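Local atomic coordinates of toxin-antitoxin system toxin HepN family (Shewanella oneidensis MR-1, PDB entry 6M6U), a protein that cleaves mRNA as the bacteriostatic toxin of a type VII toxin-antitoxin system and is neutralised, mostly through tri-AMPylation, by its cognate antitoxin MntA. Residues L86-L96 and V115-F126. Residues are numbered along the deposited sequence; the frame is centred on the assembly and turned at random.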
loop_
_atom_site.group_PDB
_atom_site.type_symbol
_atom_site.label_atom_id
_atom_site.label_comp_id
_atom_site.label_asym_id
_atom_site.label_seq_id
_atom_site.Cartn_x
_atom_site.Cartn_y
_atom_site.Cartn_z
ATOM N N LEU B 86 49.999 14.718 19.237
ATOM C CA LEU B 86 49.800 13.274 19.152
ATOM C C LEU B 86 48.592 12.936 18.288
ATOM O O LEU B 86 48.614 11.951 17.538
ATOM C CB LEU B 86 49.648 12.673 20.550
ATOM C CG LEU B 86 49.386 11.164 20.598
ATOM C CD1 LEU B 86 50.513 10.391 19.923
ATOM C CD2 LEU B 86 49.192 10.687 22.028
ATOM N N SER B 87 47.531 13.745 18.375
ATOM C CA SER B 87 46.379 13.566 17.498
ATOM C C SER B 87 46.792 13.619 16.034
ATOM O O SER B 87 46.379 12.777 15.228
ATOM C CB SER B 87 45.326 14.635 17.798
ATOM O OG SER B 87 44.344 14.690 16.774
ATOM N N ASP B 88 47.620 14.601 15.673
ATOM C CA ASP B 88 48.004 14.775 14.275
ATOM C C ASP B 88 48.891 13.635 13.790
ATOM O O ASP B 88 48.788 13.214 12.632
ATOM C CB ASP B 88 48.702 16.120 14.092
ATOM C CG ASP B 88 47.732 17.286 14.119
ATOM O OD1 ASP B 88 46.579 17.096 14.567
ATOM O OD2 ASP B 88 48.121 18.394 13.693
ATOM N N ASN B 89 49.763 13.118 14.659
ATOM C CA ASN B 89 50.633 12.015 14.263
ATOM C C ASN B 89 49.834 10.739 14.040
ATOM O O ASN B 89 50.042 10.029 13.049
ATOM C CB ASN B 89 51.722 11.792 15.313
ATOM C CG ASN B 89 52.864 12.783 15.187
ATOM O OD1 ASN B 89 53.048 13.410 14.141
ATOM N ND2 ASN B 89 53.645 12.920 16.253
ATOM N N LEU B 90 48.917 10.426 14.961
ATOM C CA LEU B 90 48.059 9.259 14.784
ATOM C C LEU B 90 47.245 9.367 13.502
ATOM O O LEU B 90 47.045 8.370 12.798
ATOM C CB LEU B 90 47.133 9.093 15.990
ATOM C CG LEU B 90 47.787 8.841 17.345
ATOM C CD1 LEU B 90 46.720 8.731 18.405
ATOM C CD2 LEU B 90 48.647 7.590 17.314
ATOM N N LYS B 91 46.782 10.575 13.169
ATOM C CA LYS B 91 45.976 10.743 11.965
ATOM C C LYS B 91 46.793 10.517 10.697
ATOM O O LYS B 91 46.267 9.971 9.718
ATOM C CB LYS B 91 45.318 12.126 11.957
ATOM C CG LYS B 91 44.176 12.250 12.964
ATOM C CD LYS B 91 43.800 13.699 13.239
ATOM C CE LYS B 91 43.318 14.401 11.980
ATOM N NZ LYS B 91 42.906 15.816 12.241
ATOM N N LYS B 92 48.076 10.906 10.683
ATOM C CA LYS B 92 48.890 10.628 9.499
ATOM C C LYS B 92 49.381 9.183 9.476
ATOM O O LYS B 92 49.689 8.655 8.396
ATOM C CB LYS B 92 50.060 11.622 9.385
ATOM C CG LYS B 92 50.845 11.922 10.646
ATOM C CD LYS B 92 51.729 13.155 10.441
ATOM C CE LYS B 92 52.419 13.143 9.082
ATOM N NZ LYS B 92 53.593 12.224 9.072
ATOM N N MET B 93 49.444 8.524 10.639
ATOM C CA MET B 93 49.599 7.072 10.652
ATOM C C MET B 93 48.484 6.392 9.865
ATOM O O MET B 93 48.742 5.540 9.004
ATOM C CB MET B 93 49.611 6.555 12.083
ATOM C CG MET B 93 50.879 6.830 12.844
ATOM S SD MET B 93 52.088 5.537 12.526
ATOM C CE MET B 93 52.922 5.489 14.107
ATOM N N VAL B 94 47.228 6.747 10.166
ATOM C CA VAL B 94 46.086 6.194 9.441
ATOM C C VAL B 94 46.233 6.444 7.948
ATOM O O VAL B 94 45.996 5.549 7.126
ATOM C CB VAL B 94 44.770 6.789 9.982
ATOM C CG1 VAL B 94 43.583 6.223 9.221
ATOM C CG2 VAL B 94 44.632 6.521 11.474
ATOM N N GLY B 95 46.625 7.663 7.572
ATOM C CA GLY B 95 46.808 7.965 6.163
ATOM C C GLY B 95 47.868 7.095 5.518
ATOM O O GLY B 95 47.712 6.653 4.376
ATOM N N LEU B 96 48.960 6.836 6.242
ATOM C CA LEU B 96 49.988 5.938 5.727
ATOM C C LEU B 96 49.458 4.516 5.607
ATOM O O LEU B 96 49.772 3.811 4.639
ATOM C CB LEU B 96 51.218 5.971 6.629
ATOM C CG LEU B 96 52.366 5.069 6.171
ATOM C CD1 LEU B 96 52.838 5.470 4.778
ATOM C CD2 LEU B 96 53.520 5.111 7.170
ATOM N N VAL B 115 58.792 5.525 9.806
ATOM C CA VAL B 115 57.806 5.276 10.853
ATOM C C VAL B 115 58.257 4.130 11.751
ATOM O O VAL B 115 58.174 4.221 12.982
ATOM C CB VAL B 115 56.421 5.007 10.232
ATOM C CG1 VAL B 115 55.468 4.436 11.271
ATOM C CG2 VAL B 115 55.849 6.289 9.642
ATOM N N VAL B 116 58.753 3.040 11.156
ATOM C CA VAL B 116 59.223 1.903 11.947
ATOM C C VAL B 116 60.341 2.320 12.894
ATOM O O VAL B 116 60.427 1.825 14.026
ATOM C CB VAL B 116 59.674 0.758 11.015
ATOM C CG1 VAL B 116 60.385 -0.339 11.803
ATOM C CG2 VAL B 116 58.483 0.186 10.265
ATOM N N GLN B 117 61.197 3.245 12.464
ATOM C CA GLN B 117 62.332 3.668 13.274
ATOM C C GLN B 117 61.979 4.738 14.298
ATOM O O GLN B 117 62.540 4.735 15.399
ATOM C CB GLN B 117 63.456 4.193 12.375
ATOM C CG GLN B 117 64.025 3.171 11.407
ATOM C CD GLN B 117 65.115 3.753 10.524
ATOM O OE1 GLN B 117 64.912 4.764 9.848
ATOM N NE2 GLN B 117 66.281 3.115 10.526
ATOM N N HIS B 118 61.064 5.653 13.974
ATOM C CA HIS B 118 60.901 6.863 14.768
ATOM C C HIS B 118 59.487 7.158 15.245
ATOM O O HIS B 118 59.324 8.062 16.073
ATOM C CB HIS B 118 61.404 8.085 13.981
ATOM C CG HIS B 118 62.861 8.031 13.653
ATOM N ND1 HIS B 118 63.346 8.226 12.377
ATOM C CD2 HIS B 118 63.943 7.805 14.435
ATOM C CE1 HIS B 118 64.663 8.119 12.387
ATOM N NE2 HIS B 118 65.050 7.864 13.624
ATOM N N HIS B 119 58.465 6.450 14.766
ATOM C CA HIS B 119 57.096 6.823 15.090
ATOM C C HIS B 119 56.288 5.731 15.771
ATOM O O HIS B 119 55.136 5.984 16.143
ATOM C CB HIS B 119 56.370 7.304 13.828
ATOM C CG HIS B 119 56.816 8.656 13.369
ATOM N ND1 HIS B 119 56.017 9.776 13.460
ATOM C CD2 HIS B 119 57.992 9.074 12.840
ATOM C CE1 HIS B 119 56.675 10.823 12.995
ATOM N NE2 HIS B 119 57.876 10.424 12.612
ATOM N N LEU B 120 56.851 4.539 15.977
ATOM C CA LEU B 120 56.168 3.551 16.803
ATOM C C LEU B 120 55.942 4.062 18.219
ATOM O O LEU B 120 55.073 3.537 18.926
ATOM C CB LEU B 120 56.958 2.241 16.832
ATOM C CG LEU B 120 57.079 1.529 15.483
ATOM C CD1 LEU B 120 57.773 0.180 15.623
ATOM C CD2 LEU B 120 55.704 1.369 14.842
ATOM N N GLU B 121 56.695 5.084 18.639
ATOM C CA GLU B 121 56.497 5.683 19.955
ATOM C C GLU B 121 55.149 6.385 20.068
ATOM O O GLU B 121 54.632 6.540 21.178
ATOM C CB GLU B 121 57.625 6.669 20.263
ATOM C CG GLU B 121 58.841 6.053 20.945
ATOM C CD GLU B 121 59.757 5.304 19.989
ATOM O OE1 GLU B 121 60.779 4.761 20.458
ATOM O OE2 GLU B 121 59.463 5.261 18.775
ATOM N N ASP B 122 54.576 6.829 18.942
ATOM C CA ASP B 122 53.260 7.463 18.981
ATOM C C ASP B 122 52.202 6.502 19.509
ATOM O O ASP B 122 51.364 6.881 20.333
ATOM C CB ASP B 122 52.874 7.974 17.592
ATOM C CG ASP B 122 53.812 9.054 17.083
ATOM O OD1 ASP B 122 54.500 9.687 17.912
ATOM O OD2 ASP B 122 53.855 9.273 15.853
ATOM N N PHE B 123 52.231 5.249 19.046
ATOM C CA PHE B 123 51.341 4.231 19.591
ATOM C C PHE B 123 51.552 4.056 21.089
ATOM O O PHE B 123 50.587 3.956 21.853
ATOM C CB PHE B 123 51.562 2.900 18.870
ATOM C CG PHE B 123 51.160 2.911 17.424
ATOM C CD1 PHE B 123 49.942 3.442 17.029
ATOM C CD2 PHE B 123 52.004 2.384 16.455
ATOM C CE1 PHE B 123 49.570 3.448 15.699
ATOM C CE2 PHE B 123 51.638 2.387 15.119
ATOM C CZ PHE B 123 50.417 2.923 14.742
ATOM N N GLU B 124 52.814 4.012 21.525
ATOM C CA GLU B 124 53.105 3.813 22.942
ATOM C C GLU B 124 52.753 5.050 23.757
ATOM O O GLU B 124 52.269 4.937 24.889
ATOM C CB GLU B 124 54.576 3.439 23.120
ATOM C CG GLU B 124 55.044 2.386 22.130
ATOM C CD GLU B 124 55.968 1.360 22.749
ATOM O OE1 GLU B 124 57.194 1.586 22.748
ATOM O OE2 GLU B 124 55.460 0.331 23.243
ATOM N N GLN B 125 52.981 6.238 23.192
ATOM C CA GLN B 125 52.557 7.472 23.847
ATOM C C GLN B 125 51.038 7.525 23.985
ATOM O O GLN B 125 50.515 7.957 25.019
ATOM C CB GLN B 125 53.077 8.672 23.055
ATOM C CG GLN B 125 52.873 10.024 23.715
ATOM C CD GLN B 125 53.408 11.165 22.867
ATOM O OE1 GLN B 125 54.265 10.963 22.003
ATOM N NE2 GLN B 125 52.898 12.368 23.103
ATOM N N PHE B 126 50.316 7.082 22.953
ATOM C CA PHE B 126 48.859 7.017 23.026
ATOM C C PHE B 126 48.403 6.023 24.088
ATOM O O PHE B 126 47.431 6.275 24.809
ATOM C CB PHE B 126 48.300 6.649 21.649
ATOM C CG PHE B 126 46.813 6.475 21.616
ATOM C CD1 PHE B 126 45.971 7.572 21.674
ATOM C CD2 PHE B 126 46.254 5.214 21.493
ATOM C CE1 PHE B 126 44.596 7.412 21.628
ATOM C CE2 PHE B 126 44.880 5.048 21.448
ATOM C CZ PHE B 126 44.051 6.149 21.514
#
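The backbones come nearest at Leu86 and Asp122 (6.8 Å from CA to CA) and at Met93 and Val115, the axes of segments 86-96 and 120-126 approaching to 9.9 Å with an angle of 127° between their directions. Within the all-helical HEPN fold of the HepT family, the contact illustrates knobs-into-holes packing with a polar knob: the side chain of Asp122 enters a hole formed by Leu86, Asn89, Leu90 and Met93. Its carboxylate plane lies only 16° from that of the Asn89 amide, yet the closer approach is made by aliphatic carbon, Asn89 CB standing 3.3 Å from Asp122 OD2. That same oxygen accepts a bent hydrogen bond from His119 ND1 (3.3 Å, 140° at the hydrogen), on the syn side but tilted from the carboxylate plane; the buried acid is thus tied to the residue at the break between helices 109-118 and 120-131.

Around this polar centre the contact is mostly apolar. Leu86, its CG anti to the backbone N, lays CD1 beside the Asp122 carbonyl and brings CD2 to the edge of the Phe126 ring. Leu90 reaches the same ring obliquely through CD1, 3.5 Å from Phe126 CD1. Both phenylalanines also touch helix 33-60, Phe123 at Cys46 and Cys50, Phe126 at Cys50 and Ile53. Farther along, Leu96, the residue before Arg97, which is probably a catalytic residue, meets Val115 CG2 through its CD2 at 3.6 Å. Met93 lies between Val115 and Phe123: its sulfur is 3.8 Å from Val115 CG1, while the bent chain carries CE over one face of Phe123, a CH-pi contact 3.9 Å from the ring centroid.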